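Local atomic coordinates of uncharacterized protein (PDB entry 5JVK), a protein that belongs to glycoside hydrolase family 39 and probably hydrolyses O-glycosidic bonds in carbohydrates as an endo-acting enzyme of a gut Bacteroides. Residues 11-25 with 85-97. Numbering follows the deposited sequence.
Sequences IQLNPVLVSTDIGKK and QTAVVNYAVVPEI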
ATOM      1  N   ILE A  11      27.780  15.749  -7.259  1.00 56.25           N
ATOM      2  CA  ILE A  11      26.839  15.956  -6.159  1.00 54.00           C
ATOM      3  C   ILE A  11      26.378  14.574  -5.694  1.00 52.37           C
ATOM      4  O   ILE A  11      25.701  13.867  -6.442  1.00 53.49           O
ATOM      5  CB  ILE A  11      25.622  16.798  -6.611  1.00 53.44           C
ATOM      6  CG1 ILE A  11      26.069  18.196  -7.063  1.00 53.46           C
ATOM      7  CG2 ILE A  11      24.590  16.911  -5.490  1.00 53.49           C
ATOM      8  CD1 ILE A  11      25.050  18.930  -7.909  1.00 53.23           C
ATOM      9  N   GLN A  12      26.757  14.187  -4.473  1.00 49.90           N
ATOM     10  CA  GLN A  12      26.371  12.890  -3.904  1.00 48.37           C
ATOM     11  C   GLN A  12      25.087  13.025  -3.084  1.00 46.39           C
ATOM     12  O   GLN A  12      25.099  13.602  -1.993  1.00 45.62           O
ATOM     13  CB  GLN A  12      27.495  12.324  -3.030  1.00 48.56           C
ATOM     14  CG  GLN A  12      27.222  10.930  -2.475  1.00 49.03           C
ATOM     15  CD  GLN A  12      28.404  10.361  -1.712  1.00 49.76           C
ATOM     16  OE1 GLN A  12      28.755  10.844  -0.634  1.00 50.22           O
ATOM     17  NE2 GLN A  12      29.021   9.323  -2.263  1.00 50.12           N
ATOM     18  N   LEU A  13      23.988  12.488  -3.613  1.00 43.93           N
ATOM     19  CA  LEU A  13      22.712  12.451  -2.895  1.00 41.98           C
ATOM     20  C   LEU A  13      22.723  11.374  -1.818  1.00 40.02           C
ATOM     21  O   LEU A  13      23.309  10.303  -2.003  1.00 38.99           O
ATOM     22  CB  LEU A  13      21.552  12.176  -3.855  1.00 41.78           C
ATOM     23  CG  LEU A  13      21.254  13.253  -4.896  1.00 41.75           C
ATOM     24  CD1 LEU A  13      20.295  12.713  -5.946  1.00 41.76           C
ATOM     25  CD2 LEU A  13      20.689  14.504  -4.237  1.00 41.79           C
ATOM     26  N   ASN A  14      22.073  11.669  -0.693  1.00 37.90           N
ATOM     27  CA  ASN A  14      21.783  10.662   0.322  1.00 36.53           C
ATOM     28  C   ASN A  14      20.927   9.591  -0.360  1.00 35.52           C
ATOM     29  O   ASN A  14      19.919   9.931  -0.981  1.00 36.55           O
ATOM     30  CB  ASN A  14      21.024  11.295   1.499  1.00 35.94           C
ATOM     31  CG  ASN A  14      20.893  10.367   2.699  1.00 35.46           C
ATOM     32  OD1 ASN A  14      20.838   9.144   2.571  1.00 35.36           O
ATOM     33  ND2 ASN A  14      20.820  10.959   3.881  1.00 35.35           N
ATOM     34  N   PRO A  15      21.341   8.306  -0.289  1.00 34.33           N
ATOM     35  CA  PRO A  15      20.512   7.226  -0.850  1.00 33.58           C
ATOM     36  C   PRO A  15      19.101   7.150  -0.265  1.00 32.36           C
ATOM     37  O   PRO A  15      18.177   6.739  -0.962  1.00 32.53           O
ATOM     38  CB  PRO A  15      21.297   5.957  -0.498  1.00 33.80           C
ATOM     39  CG  PRO A  15      22.704   6.409  -0.375  1.00 34.00           C
ATOM     40  CD  PRO A  15      22.634   7.793   0.199  1.00 34.24           C
ATOM     41  N   VAL A  16      18.958   7.533   1.002  1.00 30.93           N
ATOM     42  CA  VAL A  16      17.668   7.622   1.671  1.00 29.96           C
ATOM     43  C   VAL A  16      17.189   9.079   1.616  1.00 29.50           C
ATOM     44  O   VAL A  16      17.730   9.938   2.317  1.00 29.77           O
ATOM     45  CB  VAL A  16      17.779   7.139   3.136  1.00 29.91           C
ATOM     46  CG1 VAL A  16      16.445   7.268   3.864  1.00 29.84           C
ATOM     47  CG2 VAL A  16      18.286   5.701   3.184  1.00 30.02           C
ATOM     48  N   LEU A  17      16.179   9.346   0.784  1.00 28.64           N
ATOM     49  CA  LEU A  17      15.585  10.689   0.646  1.00 27.69           C
ATOM     50  C   LEU A  17      14.294  10.851   1.475  1.00 26.94           C
ATOM     51  O   LEU A  17      13.405  11.630   1.121  1.00 26.54           O
ATOM     52  CB  LEU A  17      15.334  10.997  -0.841  1.00 27.50           C
ATOM     53  CG  LEU A  17      16.587  11.082  -1.726  1.00 27.61           C
ATOM     54  CD1 LEU A  17      16.232  10.992  -3.203  1.00 27.62           C
ATOM     55  CD2 LEU A  17      17.377  12.356  -1.451  1.00 27.50           C
ATOM     56  N   VAL A  18      14.210  10.119   2.588  1.00 26.27           N
ATOM     57  CA  VAL A  18      13.090  10.187   3.525  1.00 25.67           C
ATOM     58  C   VAL A  18      13.664  10.270   4.934  1.00 25.43           C
ATOM     59  O   VAL A  18      14.619   9.563   5.248  1.00 25.50           O
ATOM     60  CB  VAL A  18      12.206   8.929   3.422  1.00 25.37           C
ATOM     61  CG1 VAL A  18      11.088   8.957   4.458  1.00 25.30           C
ATOM     62  CG2 VAL A  18      11.640   8.795   2.014  1.00 25.41           C
ATOM     63  N   SER A  19      13.072  11.108   5.781  1.00 25.03           N
ATOM     64  CA  SER A  19      13.538  11.264   7.160  1.00 25.11           C
ATOM     65  C   SER A  19      12.374  11.557   8.106  1.00 25.12           C
ATOM     66  O   SER A  19      11.542  12.419   7.816  1.00 25.06           O
ATOM     67  CB  SER A  19      14.589  12.380   7.225  1.00 25.05           C
ATOM     68  OG  SER A  19      15.116  12.540   8.531  1.00 24.76           O
ATOM     69  N   THR A  20      12.321  10.842   9.230  1.00 25.21           N
ATOM     70  CA  THR A  20      11.274  11.052  10.233  1.00 25.60           C
ATOM     71  C   THR A  20      11.546  12.306  11.067  1.00 26.38           C
ATOM     72  O   THR A  20      12.706  12.654  11.318  1.00 26.40           O
ATOM     73  CB  THR A  20      11.125   9.847  11.185  1.00 25.41           C
ATOM     74  OG1 THR A  20      12.346   9.633  11.901  1.00 25.28           O
ATOM     75  CG2 THR A  20      10.762   8.586  10.410  1.00 25.40           C
ATOM     76  N   ASP A  21      10.467  12.984  11.469  1.00 27.00           N
ATOM     77  CA  ASP A  21      10.509  14.117  12.407  1.00 27.46           C
ATOM     78  C   ASP A  21      11.165  15.377  11.819  1.00 27.68           C
ATOM     79  O   ASP A  21      11.821  15.331  10.778  1.00 26.99           O
ATOM     80  CB  ASP A  21      11.213  13.699  13.720  1.00 27.72           C
ATOM     81  CG  ASP A  21      10.718  14.467  14.952  1.00 28.34           C
ATOM     82  OD1 ASP A  21       9.896  15.404  14.828  1.00 28.48           O
ATOM     83  OD2 ASP A  21      11.167  14.122  16.067  1.00 28.87           O
ATOM     84  N   ILE A  22      10.953  16.504  12.490  1.00 28.41           N
ATOM     85  CA  ILE A  22      11.678  17.752  12.202  1.00 28.79           C
ATOM     86  C   ILE A  22      13.139  17.666  12.672  1.00 29.49           C
ATOM     87  O   ILE A  22      13.473  16.831  13.519  1.00 29.11           O
ATOM     88  CB  ILE A  22      10.972  18.984  12.835  1.00 28.71           C
ATOM     89  CG1 ILE A  22      10.999  18.944  14.375  1.00 28.64           C
ATOM     90  CG2 ILE A  22       9.537  19.088  12.324  1.00 28.72           C
ATOM     91  CD1 ILE A  22      10.307  20.117  15.038  1.00 28.64           C
ATOM     92  N   GLY A  23      14.001  18.515  12.111  1.00 30.71           N
ATOM     93  CA  GLY A  23      15.399  18.629  12.558  1.00 32.06           C
ATOM     94  C   GLY A  23      16.424  18.758  11.446  1.00 33.29           C
ATOM     95  O   GLY A  23      16.089  19.140  10.323  1.00 33.77           O
ATOM     96  N   LYS A  24      17.680  18.443  11.775  1.00 34.65           N
ATOM     97  CA  LYS A  24      18.800  18.518  10.824  1.00 35.60           C
ATOM     98  C   LYS A  24      18.752  17.362   9.835  1.00 35.27           C
ATOM     99  O   LYS A  24      18.800  16.199  10.239  1.00 34.40           O
ATOM    100  CB  LYS A  24      20.161  18.495  11.543  1.00 36.66           C
ATOM    101  CG  LYS A  24      20.659  19.858  11.992  1.00 37.77           C
ATOM    102  CD  LYS A  24      22.149  19.837  12.308  1.00 38.38           C
ATOM    103  CE  LYS A  24      22.583  21.073  13.078  1.00 38.79           C
ATOM    104  NZ  LYS A  24      22.152  22.349  12.444  1.00 39.17           N
ATOM    105  N   LYS A  25      18.690  17.700   8.547  1.00 35.69           N
ATOM    106  CA  LYS A  25      18.583  16.719   7.472  1.00 36.36           C
ATOM    107  C   LYS A  25      19.834  16.723   6.595  1.00 37.00           C
ATOM    108  O   LYS A  25      20.099  17.693   5.884  1.00 36.74           O
ATOM    109  CB  LYS A  25      17.332  17.001   6.631  1.00 36.01           C
ATOM    110  CG  LYS A  25      16.030  17.069   7.429  1.00 35.69           C
ATOM    111  CD  LYS A  25      15.783  15.820   8.269  1.00 35.49           C
ATOM    112  CE  LYS A  25      14.479  15.904   9.041  1.00 35.41           C
ATOM    113  NZ  LYS A  25      14.327  14.750   9.971  1.00 35.21           N
ATOM    114  N   GLN A  85      27.348  22.166 -11.708  1.00 61.28           N
ATOM    115  CA  GLN A  85      26.384  21.064 -11.754  1.00 59.14           C
ATOM    116  C   GLN A  85      25.158  21.386 -10.899  1.00 55.88           C
ATOM    117  O   GLN A  85      25.279  22.020  -9.847  1.00 54.97           O
ATOM    118  CB  GLN A  85      27.043  19.770 -11.261  1.00 60.15           C
ATOM    119  CG  GLN A  85      26.323  18.491 -11.673  1.00 61.08           C
ATOM    120  CD  GLN A  85      26.918  17.240 -11.040  1.00 61.98           C
ATOM    121  OE1 GLN A  85      26.232  16.514 -10.320  1.00 62.77           O
ATOM    122  NE2 GLN A  85      28.192  16.975 -11.311  1.00 62.61           N
ATOM    123  N   THR A  86      23.988  20.953 -11.369  1.00 52.24           N
ATOM    124  CA  THR A  86      22.734  21.100 -10.632  1.00 49.26           C
ATOM    125  C   THR A  86      22.022  19.756 -10.519  1.00 47.04           C
ATOM    126  O   THR A  86      22.269  18.838 -11.306  1.00 45.84           O
ATOM    127  CB  THR A  86      21.784  22.111 -11.305  1.00 48.69           C
ATOM    128  OG1 THR A  86      21.456  21.665 -12.625  1.00 49.33           O
ATOM    129  CG2 THR A  86      22.428  23.480 -11.385  1.00 48.69           C
ATOM    130  N   ALA A  87      21.142  19.657  -9.527  1.00 45.26           N
ATOM    131  CA  ALA A  87      20.313  18.470  -9.322  1.00 43.80           C
ATOM    132  C   ALA A  87      18.982  18.859  -8.680  1.00 42.63           C
ATOM    133  O   ALA A  87      18.921  19.811  -7.894  1.00 41.87           O
ATOM    134  CB  ALA A  87      21.044  17.456  -8.458  1.00 43.53           C
ATOM    135  N   VAL A  88      17.925  18.132  -9.040  1.00 41.29           N
ATOM    136  CA  VAL A  88      16.594  18.316  -8.452  1.00 39.86           C
ATOM    137  C   VAL A  88      15.991  16.949  -8.129  1.00 38.58           C
ATOM    138  O   VAL A  88      15.833  16.108  -9.016  1.00 38.80           O
ATOM    139  CB  VAL A  88      15.641  19.099  -9.384  1.00 39.81           C
ATOM    140  CG1 VAL A  88      14.287  19.318  -8.709  1.00 39.87           C
ATOM    141  CG2 VAL A  88      16.257  20.437  -9.783  1.00 39.84           C
ATOM    142  N   VAL A  89      15.686  16.735  -6.850  1.00 36.85           N
ATOM    143  CA  VAL A  89      14.948  15.557  -6.380  1.00 35.45           C
ATOM    144  C   VAL A  89      13.942  15.987  -5.313  1.00 33.78           C
ATOM    145  O   VAL A  89      13.916  17.152  -4.911  1.00 34.02           O
ATOM    146  CB  VAL A  89      15.884  14.459  -5.813  1.00 35.68           C
ATOM    147  CG1 VAL A  89      16.752  13.877  -6.918  1.00 36.24           C
ATOM    148  CG2 VAL A  89      16.746  14.986  -4.669  1.00 35.71           C
ATOM    149  N   ASN A  90      13.114  15.048  -4.864  1.00 31.71           N
ATOM    150  CA  ASN A  90      12.181  15.294  -3.767  1.00 30.15           C
ATOM    151  C   ASN A  90      12.703  14.688  -2.466  1.00 29.30           C
ATOM    152  O   ASN A  90      13.517  13.757  -2.482  1.00 28.75           O
ATOM    153  CB  ASN A  90      10.797  14.746  -4.114  1.00 29.81           C
ATOM    154  CG  ASN A  90      10.141  15.511  -5.247  1.00 29.39           C
ATOM    155  OD1 ASN A  90      10.058  15.023  -6.373  1.00 29.28           O
ATOM    156  ND2 ASN A  90       9.683  16.725  -4.958  1.00 29.08           N
ATOM    157  N   TYR A  91      12.235  15.244  -1.350  1.00 28.25           N
ATOM    158  CA  TYR A  91      12.657  14.834  -0.014  1.00 27.19           C
ATOM    159  C   TYR A  91      11.456  14.877   0.931  1.00 26.48           C
ATOM    160  O   TYR A  91      10.829  15.923   1.105  1.00 25.70           O
ATOM    161  CB  TYR A  91      13.771  15.758   0.485  1.00 27.34           C
ATOM    162  CG  TYR A  91      14.513  15.236   1.695  1.00 27.25           C
ATOM    163  CD1 TYR A  91      15.507  14.265   1.563  1.00 27.16           C
ATOM    164  CD2 TYR A  91      14.228  15.718   2.973  1.00 27.43           C
ATOM    165  CE1 TYR A  91      16.191  13.784   2.670  1.00 27.38           C
ATOM    166  CE2 TYR A  91      14.906  15.242   4.088  1.00 27.50           C
ATOM    167  CZ  TYR A  91      15.885  14.276   3.932  1.00 27.44           C
ATOM    168  OH  TYR A  91      16.558  13.805   5.035  1.00 27.23           O
ATOM    169  N   ALA A  92      11.141  13.731   1.530  1.00 26.16           N
ATOM    170  CA  ALA A  92       9.962  13.583   2.378  1.00 26.23           C
ATOM    171  C   ALA A  92      10.354  13.660   3.851  1.00 26.45           C
ATOM    172  O   ALA A  92      11.064  12.787   4.352  1.00 27.03           O
ATOM    173  CB  ALA A  92       9.270  12.259   2.079  1.00 26.05           C
ATOM    174  N   VAL A  93       9.901  14.714   4.531  1.00 26.39           N
ATOM    175  CA  VAL A  93      10.040  14.840   5.983  1.00 26.42           C
ATOM    176  C   VAL A  93       8.710  14.414   6.620  1.00 26.52           C
ATOM    177  O   VAL A  93       7.772  15.212   6.723  1.00 26.31           O
ATOM    178  CB  VAL A  93      10.437  16.275   6.399  1.00 26.25           C
ATOM    179  CG1 VAL A  93      10.630  16.364   7.909  1.00 26.01           C
ATOM    180  CG2 VAL A  93      11.706  16.698   5.668  1.00 26.28           C
ATOM    181  N   VAL A  94       8.649  13.151   7.044  1.00 26.74           N
ATOM    182  CA  VAL A  94       7.397  12.508   7.483  1.00 27.05           C
ATOM    183  C   VAL A  94       7.294  12.442   9.008  1.00 27.76           C
ATOM    184  O   VAL A  94       8.316  12.533   9.692  1.00 27.73           O
ATOM    185  CB  VAL A  94       7.245  11.079   6.887  1.00 26.56           C
ATOM    186  CG1 VAL A  94       7.396  11.114   5.373  1.00 26.48           C
ATOM    187  CG2 VAL A  94       8.221  10.086   7.515  1.00 26.46           C
ATOM    188  N   PRO A  95       6.064  12.282   9.548  1.00 28.59           N
ATOM    189  CA  PRO A  95       5.936  12.105  10.996  1.00 29.33           C
ATOM    190  C   PRO A  95       6.478  10.756  11.451  1.00 30.35           C
ATOM    191  O   PRO A  95       6.375   9.775  10.720  1.00 30.01           O
ATOM    192  CB  PRO A  95       4.424  12.187  11.235  1.00 29.05           C
ATOM    193  CG  PRO A  95       3.814  11.801   9.938  1.00 28.92           C
ATOM    194  CD  PRO A  95       4.744  12.332   8.891  1.00 28.71           C
ATOM    195  N   GLU A  96       7.060  10.724  12.645  1.00 32.50           N
ATOM    196  CA  GLU A  96       7.592   9.494  13.223  1.00 33.84           C
ATOM    197  C   GLU A  96       6.442   8.714  13.857  1.00 33.84           C
ATOM    198  O   GLU A  96       5.666   9.278  14.632  1.00 32.93           O
ATOM    199  CB  GLU A  96       8.659   9.822  14.268  1.00 35.10           C
ATOM    200  CG  GLU A  96       9.553   8.653  14.644  1.00 36.47           C
ATOM    201  CD  GLU A  96      10.638   9.045  15.635  1.00 38.06           C
ATOM    202  OE1 GLU A  96      11.362  10.039  15.380  1.00 38.82           O
ATOM    203  OE2 GLU A  96      10.772   8.354  16.668  1.00 38.91           O
ATOM    204  N   ILE A  97       6.335   7.429  13.514  1.00 34.21           N
ATOM    205  CA  ILE A  97       5.264   6.561  14.018  1.00 34.80           C
ATOM    206  C   ILE A  97       5.861   5.535  14.986  1.00 35.26           C
ATOM    207  O   ILE A  97       6.868   4.897  14.678  1.00 34.98           O
ATOM    208  CB  ILE A  97       4.520   5.825  12.872  1.00 34.23           C
ATOM    209  CG1 ILE A  97       4.149   6.799  11.745  1.00 33.80           C
ATOM    210  CG2 ILE A  97       3.251   5.156  13.402  1.00 34.03           C
ATOM    211  CD1 ILE A  97       3.620   6.129  10.497  1.00 33.79           C
TER
HETATM  212  O   HOH W   1      17.700  11.359   4.927  1.00 33.98           O
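Residues Leu17 to Asp21 run parallel to Tyr91-Val94, joined by four backbone hydrogen bonds. Ala92 N donates to Leu17 O, Ser19 N to Ala92 O (3.0 Å), Val94 N to Ser19 O, and Asp21 N to Val94 O (2.8 Å). Ala92 thus bonds to both neighbours of Val18 and Val94 to both neighbours of Thr20, the regular parallel pattern, and CA-H...O contacts such as Val18 CA to Ala92 O reinforce it.

Among polar side-chain contacts, the Tyr91 hydroxyl shares a water with Val16 O, its OH lying 2.7 Å from the water oxygen. Ser19 CB also comes within 3.3 Å of Tyr91 OH. Lys25 bends at chi2 (-55°) and runs past the phenol to bring NZ to Ser19 OG and, at 2.7 Å, to Asp21 O, tying the turn together.

Side-chain packing centres on Tyr91. With CG anti to the backbone N (chi1 -166°), its ring lies obliquely against the Leu17 backbone, Tyr91 CD1 3.4 Å from Leu17 O; Leu17 CD2 also reaches it, and Lys25 CB and CG come obliquely to Tyr91 CE2. An alanine in place of Tyr91 would probably open a gap between Leu17 and Lys25 and leave the water on Val16 O without its second partner. Strand 11-13 meets the N-terminal half of 85-94 mainly through side chains: Leu13 CD1 and Val89 CG1 touch tip to tip at 3.9 Å, while Ile11 slides past the Gln85 side chain, Ile11 CD1 3.6 Å from Gln85 OE1, and also touches Ala87.

Strand 18-20 forms one border of a five-stranded mixed sheet, with strand 69-78 on the far side of 83-94. Strands 11-13 and 23-30 belong to a second, antiparallel sheet, so segment 11-25 links both layers of this beta domain. Val18 and Thr20 touch helix 118-127, and Ala92 and Val94 touch Gln406 of helix 403-415, joining the sheet to helices around the eight-stranded barrel.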